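Local structure of metagenomic carboxyl esterase MGS0156 (Uncultured organism, 5D8M) at residues V21-A25 with G26-I30; R38-M41 with T42-A46; A250-R254 with E255-A259; P310-L313 with T314-S318. The protein is a carboxyl esterase from an uncultured organism that probably hydrolyses carboxylic acid esters to an acid and an alcohol. All coordinates share one frame; numbering follows the deposited sequence. Where two conformers were deposited one is given.

Contact 1 of 4, residues V21-A25 with G26-I30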
# COMPACT_ATOMS: atom_id res chain seq x y z
N VAL A 21 13.79 13.93 9.25
CA VAL A 21 13.11 15.21 9.30
C VAL A 21 11.75 15.11 8.59
O VAL A 21 11.62 14.45 7.56
CB VAL A 21 13.99 16.31 8.67
CG1 VAL A 21 14.40 15.89 7.28
CG2 VAL A 21 13.28 17.65 8.66
N LEU A 22 10.74 15.73 9.19
CA LEU A 22 9.42 15.87 8.58
C LEU A 22 9.43 17.12 7.69
O LEU A 22 9.71 18.22 8.19
CB LEU A 22 8.33 16.01 9.67
CG LEU A 22 6.92 16.29 9.13
CD1 LEU A 22 6.43 15.09 8.29
CD2 LEU A 22 5.93 16.58 10.28
N VAL A 23 9.17 16.97 6.39
CA VAL A 23 9.21 18.13 5.48
C VAL A 23 8.00 18.17 4.55
O VAL A 23 7.39 17.15 4.30
CB VAL A 23 10.48 18.14 4.59
CG1 VAL A 23 11.70 18.43 5.42
CG2 VAL A 23 10.62 16.80 3.88
N PRO A 24 7.66 19.37 4.05
CA PRO A 24 6.69 19.46 2.96
C PRO A 24 7.13 18.55 1.81
O PRO A 24 8.34 18.49 1.54
CB PRO A 24 6.76 20.92 2.52
CG PRO A 24 7.31 21.66 3.70
CD PRO A 24 8.17 20.68 4.48
N ALA A 25 6.18 17.91 1.13
CA ALA A 25 6.51 16.87 0.16
C ALA A 25 7.47 17.39 -0.91
O ALA A 25 8.40 16.69 -1.30
CB ALA A 25 5.23 16.30 -0.49
N GLY A 26 7.26 18.63 -1.33
CA GLY A 26 8.08 19.26 -2.36
C GLY A 26 9.56 19.20 -2.03
O GLY A 26 10.39 19.02 -2.92
N LEU A 27 9.89 19.31 -0.75
CA LEU A 27 11.28 19.34 -0.31
C LEU A 27 11.93 17.96 -0.27
O LEU A 27 13.13 17.85 -0.05
CB LEU A 27 11.39 19.97 1.08
CG LEU A 27 11.69 21.46 1.14
CD1 LEU A 27 10.74 22.22 0.26
CD2 LEU A 27 11.60 21.95 2.59
N ALA A 28 11.14 16.91 -0.45
CA ALA A 28 11.74 15.58 -0.57
C ALA A 28 11.61 15.04 -1.99
O ALA A 28 11.56 13.82 -2.21
CB ALA A 28 11.11 14.62 0.41
N GLY A 29 11.53 15.95 -2.96
CA GLY A 29 11.49 15.58 -4.36
C GLY A 29 10.22 14.90 -4.84
O GLY A 29 10.24 14.16 -5.81
N ILE A 30 9.11 15.16 -4.17
CA ILE A 30 7.87 14.48 -4.54
C ILE A 30 7.12 15.26 -5.59
O ILE A 30 6.88 16.45 -5.40
CB ILE A 30 6.95 14.27 -3.32
CG1 ILE A 30 7.69 13.52 -2.22
CG2 ILE A 30 5.70 13.51 -3.70
CD1 ILE A 30 8.18 12.22 -2.67

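Contact 2 of 4, residues R38-M41 with T42-A46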
# COMPACT_ATOMS: atom_id res chain seq x y z
N ARG A 38 -7.20 12.46 -9.04
CA ARG A 38 -8.61 12.70 -8.69
C ARG A 38 -9.50 12.76 -9.94
O ARG A 38 -10.59 12.18 -9.99
CB ARG A 38 -8.78 14.01 -7.89
CG ARG A 38 -10.26 14.35 -7.59
CD ARG A 38 -10.42 15.68 -6.80
NE ARG A 38 -9.61 15.69 -5.58
CZ ARG A 38 -9.95 15.13 -4.42
NH1 ARG A 38 -11.11 14.50 -4.30
NH2 ARG A 38 -9.13 15.20 -3.38
N GLU A 39 -8.99 13.46 -10.95
CA GLU A 39 -9.67 13.60 -12.21
C GLU A 39 -9.95 12.25 -12.87
O GLU A 39 -11.06 11.98 -13.33
CB GLU A 39 -8.82 14.49 -13.12
CG GLU A 39 -9.46 14.95 -14.42
CD GLU A 39 -8.58 15.98 -15.10
OE1 GLU A 39 -7.40 16.10 -14.71
OE2 GLU A 39 -9.08 16.70 -15.98
N ILE A 40 -8.93 11.41 -12.94
CA ILE A 40 -9.05 10.07 -13.51
C ILE A 40 -10.03 9.21 -12.71
O ILE A 40 -10.94 8.60 -13.29
CB ILE A 40 -7.67 9.39 -13.57
CG1 ILE A 40 -6.84 10.04 -14.68
CG2 ILE A 40 -7.82 7.88 -13.80
CD1 ILE A 40 -5.38 9.54 -14.73
N MSE A 41 -9.87 9.18 -11.39
CA MSE A 41 -10.70 8.29 -10.58
C MSE A 41 -12.16 8.75 -10.63
O MSE A 41 -13.09 7.95 -10.75
CB MSE A 41 -10.20 8.22 -9.14
CG MSE A 41 -10.86 7.12 -8.32
SE MSE A 41 -9.99 6.85 -6.59
CE MSE A 41 -11.33 5.60 -5.84
N THR A 42 -12.35 10.06 -10.59
CA THR A 42 -13.68 10.64 -10.65
C THR A 42 -14.43 10.33 -11.97
O THR A 42 -15.61 9.98 -11.95
CB THR A 42 -13.59 12.17 -10.43
OG1 THR A 42 -13.08 12.42 -9.11
CG2 THR A 42 -14.95 12.83 -10.58
N ALA A 43 -13.72 10.44 -13.10
CA ALA A 43 -14.27 10.11 -14.42
C ALA A 43 -14.59 8.62 -14.55
O ALA A 43 -15.62 8.25 -15.13
CB ALA A 43 -13.29 10.53 -15.53
N ILE A 44 -13.72 7.78 -13.98
CA ILE A 44 -13.94 6.33 -13.99
C ILE A 44 -15.27 5.99 -13.33
O ILE A 44 -16.07 5.22 -13.86
CB ILE A 44 -12.76 5.57 -13.29
CG1 ILE A 44 -11.56 5.51 -14.24
CG2 ILE A 44 -13.18 4.16 -12.87
CD1 ILE A 44 -10.33 4.89 -13.63
N MSE A 45 -15.51 6.60 -12.17
CA MSE A 45 -16.72 6.30 -11.43
C MSE A 45 -17.94 6.92 -12.08
O MSE A 45 -19.02 6.35 -12.00
CB MSE A 45 -16.57 6.77 -9.99
CG MSE A 45 -15.43 6.04 -9.30
SE MSE A 45 -15.05 6.66 -7.51
CE MSE A 45 -16.55 5.81 -6.59
N ALA A 46 -17.78 8.07 -12.72
CA ALA A 46 -18.92 8.64 -13.42
C ALA A 46 -19.25 7.77 -14.64
O ALA A 46 -20.41 7.63 -15.01
CB ALA A 46 -18.65 10.10 -13.85
O HOH W 1 -13.41 14.04 -6.53

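Contact 3 of 4, residues A250-R254 with E255-A259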
# COMPACT_ATOMS: atom_id res chain seq x y z
N ALA A 250 -3.59 6.43 2.86
CA ALA A 250 -4.97 6.44 3.33
C ALA A 250 -5.13 6.99 4.75
O ALA A 250 -4.21 6.88 5.58
CB ALA A 250 -5.55 5.04 3.25
N PHE A 251 -6.29 7.60 4.99
CA PHE A 251 -6.78 7.80 6.34
C PHE A 251 -8.27 8.07 6.28
O PHE A 251 -8.78 8.53 5.26
CB PHE A 251 -6.03 8.95 7.05
CG PHE A 251 -6.24 10.32 6.45
CD1 PHE A 251 -5.38 10.81 5.47
CD2 PHE A 251 -7.26 11.13 6.90
CE1 PHE A 251 -5.56 12.08 4.94
CE2 PHE A 251 -7.44 12.41 6.38
CZ PHE A 251 -6.59 12.89 5.40
N ALA A 252 -8.96 7.75 7.36
CA ALA A 252 -10.37 8.05 7.51
C ALA A 252 -10.56 8.69 8.88
O ALA A 252 -9.67 8.63 9.72
CB ALA A 252 -11.21 6.79 7.38
N SER A 253 -11.73 9.28 9.11
CA SER A 253 -12.05 9.80 10.43
C SER A 253 -12.12 8.63 11.37
O SER A 253 -12.22 7.48 10.93
CB SER A 253 -13.37 10.57 10.42
OG SER A 253 -14.43 9.69 10.07
N ARG A 254 -12.09 8.90 12.67
CA ARG A 254 -12.18 7.83 13.65
C ARG A 254 -13.45 6.99 13.47
O ARG A 254 -13.40 5.76 13.51
CB ARG A 254 -12.13 8.39 15.07
CG ARG A 254 -12.00 7.31 16.09
CD ARG A 254 -11.96 7.86 17.49
NE ARG A 254 -11.54 6.81 18.41
CZ ARG A 254 -12.35 5.88 18.93
NH1 ARG A 254 -11.86 4.98 19.77
NH2 ARG A 254 -13.65 5.85 18.63
N GLU A 255 -14.58 7.64 13.24
CA GLU A 255 -15.83 6.91 13.12
C GLU A 255 -15.95 6.10 11.82
O GLU A 255 -16.73 5.16 11.76
CB GLU A 255 -17.03 7.87 13.26
CG GLU A 255 -17.31 8.75 12.06
CD GLU A 255 -18.64 9.50 12.19
OE1 GLU A 255 -19.15 9.99 11.16
OE2 GLU A 255 -19.17 9.61 13.32
N GLU A 256 -15.18 6.45 10.79
CA GLU A 256 -15.16 5.64 9.57
C GLU A 256 -13.96 4.69 9.52
O GLU A 256 -13.62 4.15 8.47
CB GLU A 256 -15.17 6.54 8.33
CG GLU A 256 -16.46 7.38 8.20
CD GLU A 256 -17.75 6.53 8.15
OE1 GLU A 256 -17.72 5.38 7.66
OE2 GLU A 256 -18.81 7.03 8.61
N THR A 257 -13.35 4.49 10.67
CA THR A 257 -12.23 3.58 10.82
C THR A 257 -12.77 2.29 11.50
O THR A 257 -13.53 2.38 12.45
CB THR A 257 -11.08 4.23 11.67
OG1 THR A 257 -10.51 5.35 10.96
CG2 THR A 257 -9.97 3.23 11.99
N SER A 258 -12.41 1.13 10.95
CA SER A 258 -12.87 -0.16 11.48
C SER A 258 -12.63 -0.34 12.98
O SER A 258 -11.58 0.04 13.48
CB SER A 258 -12.17 -1.33 10.73
OG SER A 258 -12.57 -1.39 9.38
N ALA A 259 -13.59 -0.96 13.66
CA ALA A 259 -13.52 -1.14 15.11
C ALA A 259 -12.17 -1.74 15.52
O ALA A 259 -11.53 -1.25 16.42
CB ALA A 259 -14.66 -2.00 15.59
O HOH W 2 -8.08 5.84 9.51
O HOH W 3 -16.72 11.07 9.39

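Contact 4 of 4, residues P310-L313 with T314-S318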
# COMPACT_ATOMS: atom_id res chain seq x y z
N PRO A 310 -21.34 -15.30 8.14
CA PRO A 310 -20.84 -14.50 9.26
C PRO A 310 -19.40 -14.83 9.62
O PRO A 310 -18.91 -15.91 9.30
CB PRO A 310 -21.77 -14.89 10.41
CG PRO A 310 -22.11 -16.32 10.12
CD PRO A 310 -22.13 -16.46 8.60
N SER A 311 -18.75 -13.90 10.30
CA SER A 311 -17.37 -14.06 10.74
C SER A 311 -17.09 -13.03 11.82
O SER A 311 -17.47 -11.88 11.68
CB SER A 311 -16.40 -13.88 9.56
OG SER A 311 -15.05 -13.80 9.99
N LEU A 312 -16.46 -13.45 12.91
CA LEU A 312 -16.11 -12.50 13.94
C LEU A 312 -15.10 -11.51 13.37
O LEU A 312 -15.15 -10.31 13.64
CB LEU A 312 -15.54 -13.21 15.16
CG LEU A 312 -15.38 -12.38 16.43
CD1 LEU A 312 -16.62 -11.53 16.71
CD2 LEU A 312 -15.15 -13.33 17.59
N LEU A 313 -14.20 -12.04 12.54
CA LEU A 313 -13.19 -11.24 11.89
C LEU A 313 -13.82 -10.20 10.99
O LEU A 313 -13.48 -9.02 11.06
CB LEU A 313 -12.26 -12.14 11.07
CG LEU A 313 -11.12 -11.47 10.32
CD1 LEU A 313 -10.26 -10.69 11.30
CD2 LEU A 313 -10.30 -12.55 9.62
N THR A 314 -14.74 -10.65 10.13
CA THR A 314 -15.40 -9.75 9.20
C THR A 314 -16.20 -8.69 9.95
O THR A 314 -16.23 -7.53 9.55
CB THR A 314 -16.33 -10.50 8.24
OG1 THR A 314 -15.55 -11.35 7.39
CG2 THR A 314 -17.12 -9.50 7.37
N SER A 315 -16.81 -9.08 11.05
CA SER A 315 -17.62 -8.17 11.82
C SER A 315 -16.82 -7.04 12.48
O SER A 315 -17.30 -5.92 12.55
CB SER A 315 -18.40 -8.93 12.89
OG SER A 315 -19.38 -9.76 12.27
N VAL A 316 -15.61 -7.34 12.95
CA VAL A 316 -14.82 -6.32 13.66
C VAL A 316 -14.10 -5.41 12.67
O VAL A 316 -13.73 -4.30 13.01
CB VAL A 316 -13.83 -6.96 14.65
CG1 VAL A 316 -14.61 -7.82 15.65
CG2 VAL A 316 -12.77 -7.78 13.92
N ILE A 317 -13.93 -5.88 11.43
CA ILE A 317 -13.44 -5.04 10.35
C ILE A 317 -14.66 -4.30 9.79
O ILE A 317 -15.11 -4.54 8.66
CB ILE A 317 -12.70 -5.88 9.31
CG1 ILE A 317 -11.57 -6.65 10.03
CG2 ILE A 317 -12.13 -5.03 8.15
CD1 ILE A 317 -10.85 -7.66 9.18
N SER A 318 -15.20 -3.42 10.62
CA SER A 318 -16.55 -2.88 10.47
C SER A 318 -16.70 -1.73 9.47
O SER A 318 -17.81 -1.31 9.19
CB SER A 318 -17.05 -2.40 11.83
OG SER A 318 -16.22 -1.35 12.29

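Contact 1 of 4, residues V21-A25 with G26-I30
V23 holds CG1 anti to its own carbonyl carbon (chi1 -70°). This leaves CG2 between the backbone N and the carbonyl carbon, where it meets the methyl of A28, with V23 CG2 4.1 Å from A28 CB. L27 has a chi1 of -94°, off a staggered value, and its branch lies beside the ring of P24. The two side chains point the same way, with P24 CD 4.1 Å from L27 CD2. V23 CB also lies 4.1 Å from L27 CB, so L27 packs against both V23 and P24.

The backbone that carries these side chains winds through two overlapping 3-10 turns. L27 N donates to P24 O at 2.9 Å, and A28 N donates to A25 O at 2.9 Å. Both donors stand well above the plane of the carbonyl they bind. The turn then closes in the pattern of a Schellman motif. I30 N gives a weak 3.3 Å bond back to A25 O, and inside it G29 N bonds to G26 O. G29 reverses the chain with a positive phi of 70°. The apolar contact of the motif is also present, with A25 CB 3.9 Å from I30 CB. I30 CG1 lies close to A25 O as well. A25 O thus takes one good bond and one weak one.

The segment lies at the surface, between helix 10-16 and the short edge strand 31-32. A28 shares a backbone hydrogen bond with G288, just ahead of strand 290-293, which is the neighbour of strand 31-32 in the parallel sheet.

Contact 2 of 4, residues R38-M41 with T42-A46
R38 and T42 sit one helical turn apart, and their side chains cross at a slant. T42 turns OG1 beside its own backbone N (chi1 -63°), back toward the preceding turn. T42 OG1 donates to R38 O at 2.7 Å. T42 N donates to R38 O at 2.8 Å, and the two donors come from opposite faces of the carbonyl plane. R38 O is therefore gripped twice by one residue.

The R38 chain runs straight through CD and bends at chi3 (-53°), which turns NH1 toward water 1. This water lies in the guanidinium plane, at the edge. Water 1 accepts from R38 NH1 at 3.2 Å and donates to T42 OG1 at 3.1 Å. R38 also has partners beyond the helix: NE forms a salt bridge with E70, and NH2 bonds to L64 O.

On another face, I40 and I44 meet at an angle, with I40 CG2 3.9 Å from I44 CD1. The selenomethionines M41 and M45 differ in shape. M41 is fully extended, while M45 folds at chi3 (76°), and M41 CE comes 4.2 Å from M45 SE. Regular backbone bonds, such as M45 N to M41 O at 3.1 Å, run through the turn.

All this lies within helix 34-48, which follows edge strand 31-32. M41, I44 and M45 pack on helix 324-338 near the C-terminus, through L327, A330, E329 and A326.

Contact 3 of 4, residues A250-R254 with E255-A259
T257 overlaps the carbonyl of S253, with its hydroxyl above the carbonyl plane rather than on a lone pair. T257 OG1 donates to S253 O at 2.7 Å. The hydroxyl lies beside the backbone N of T257 (chi1 -66°), on the side facing S253. T257 OG1 also accepts from water 2 at 2.9 Å, and that water takes the N-H of A252. The buried hydroxyl is thus satisfied on both sides. The methyl of A252 lies beside it, with A252 CB 3.9 Å from T257 OG1, and also touches E256 O.

S253 takes a chi1 of 63°, which sets its OG over the start of the turn. S253 OG receives a weak 3.4 Å bond from E256 N, and the same N-H makes a weak bond to S253 O. E256 packs its own CG against this hydroxyl, with S253 OG 3.6 Å from E256 CG. E255 CG approaches OG as well. Water 3 links S253 and E255: it is bound to S253 OG at 2.8 Å and donates to E255 OE1.

The backbone makes two overlapping turns. The second has E255 and E256 at its corners in a type I beta turn, closed by T257 N to R254 O at 3.1 Å. R254 sends its extended side chain away to a salt bridge with D266, and R254 O also accepts from R262 NE.

The turn joins strand 244-248 to helix 262-269, which carries both of these partners. Ahead of the turn, F251 stacks on W65 and bonds through its backbone to P295 and A297, just after strand 290-293.

Contact 4 of 4, residues P310-L313 with T314-S318
S311 caps the helix start: its OG stands anti to the backbone N (chi1 170°), and S311 OG accepts from T314 N at 3.2 Å. The bond is nearly straight, at 168°. T314 packs over the same serine, with S311 CB 3.4 Å from T314 OG1. That hydroxyl has its polar partner outside, in K308 O.

S315 keeps OG beside its own backbone N (chi1 -68°), turned back to the carbonyl of S311. S315 OG and S315 N each reach S311 O at 2.9 Å, from opposite faces of its plane. S311 therefore serves this end with both its side chain and its carbonyl.

L313 and I317 lie side by side and point the same way, with L313 CD1 3.7 Å from I317 CD1. V316 presses its CG2 to 3.2 Å from L313 O. I317 N donates to L313 O at 3.2 Å, the last i to i+4 bond before the chain leaves the helix through an inverse gamma turn centred on I317.

Helix 312-316 is a short surface helix that comes after strand 290-293 and before helix 324-338 in the chain. V316 shares a backbone hydrogen bond with I260, and I317 packs on S258, both on the approach to helix 262-269.

How the contacts relate
Contacts 1 and 4 lie at the surface, on opposite sides of the chain's centre, about 38 Å apart between centres. Contacts 2 and 3 are partly buried. Contact 2 is an ordinary helix turn with an apolar side on another helix. Contact 3 is a polar, water-linked turn, and contact 1 relies on backbone bonds and small apolar groups. A threonine or serine hydroxyl bonds back to the carbonyl four residues earlier in contacts 2, 3 and 4, but not in contact 1. Only contacts 3 and 4 touch, through a probable hydrogen bond of A259 N to S318 OG at 3.0 Å.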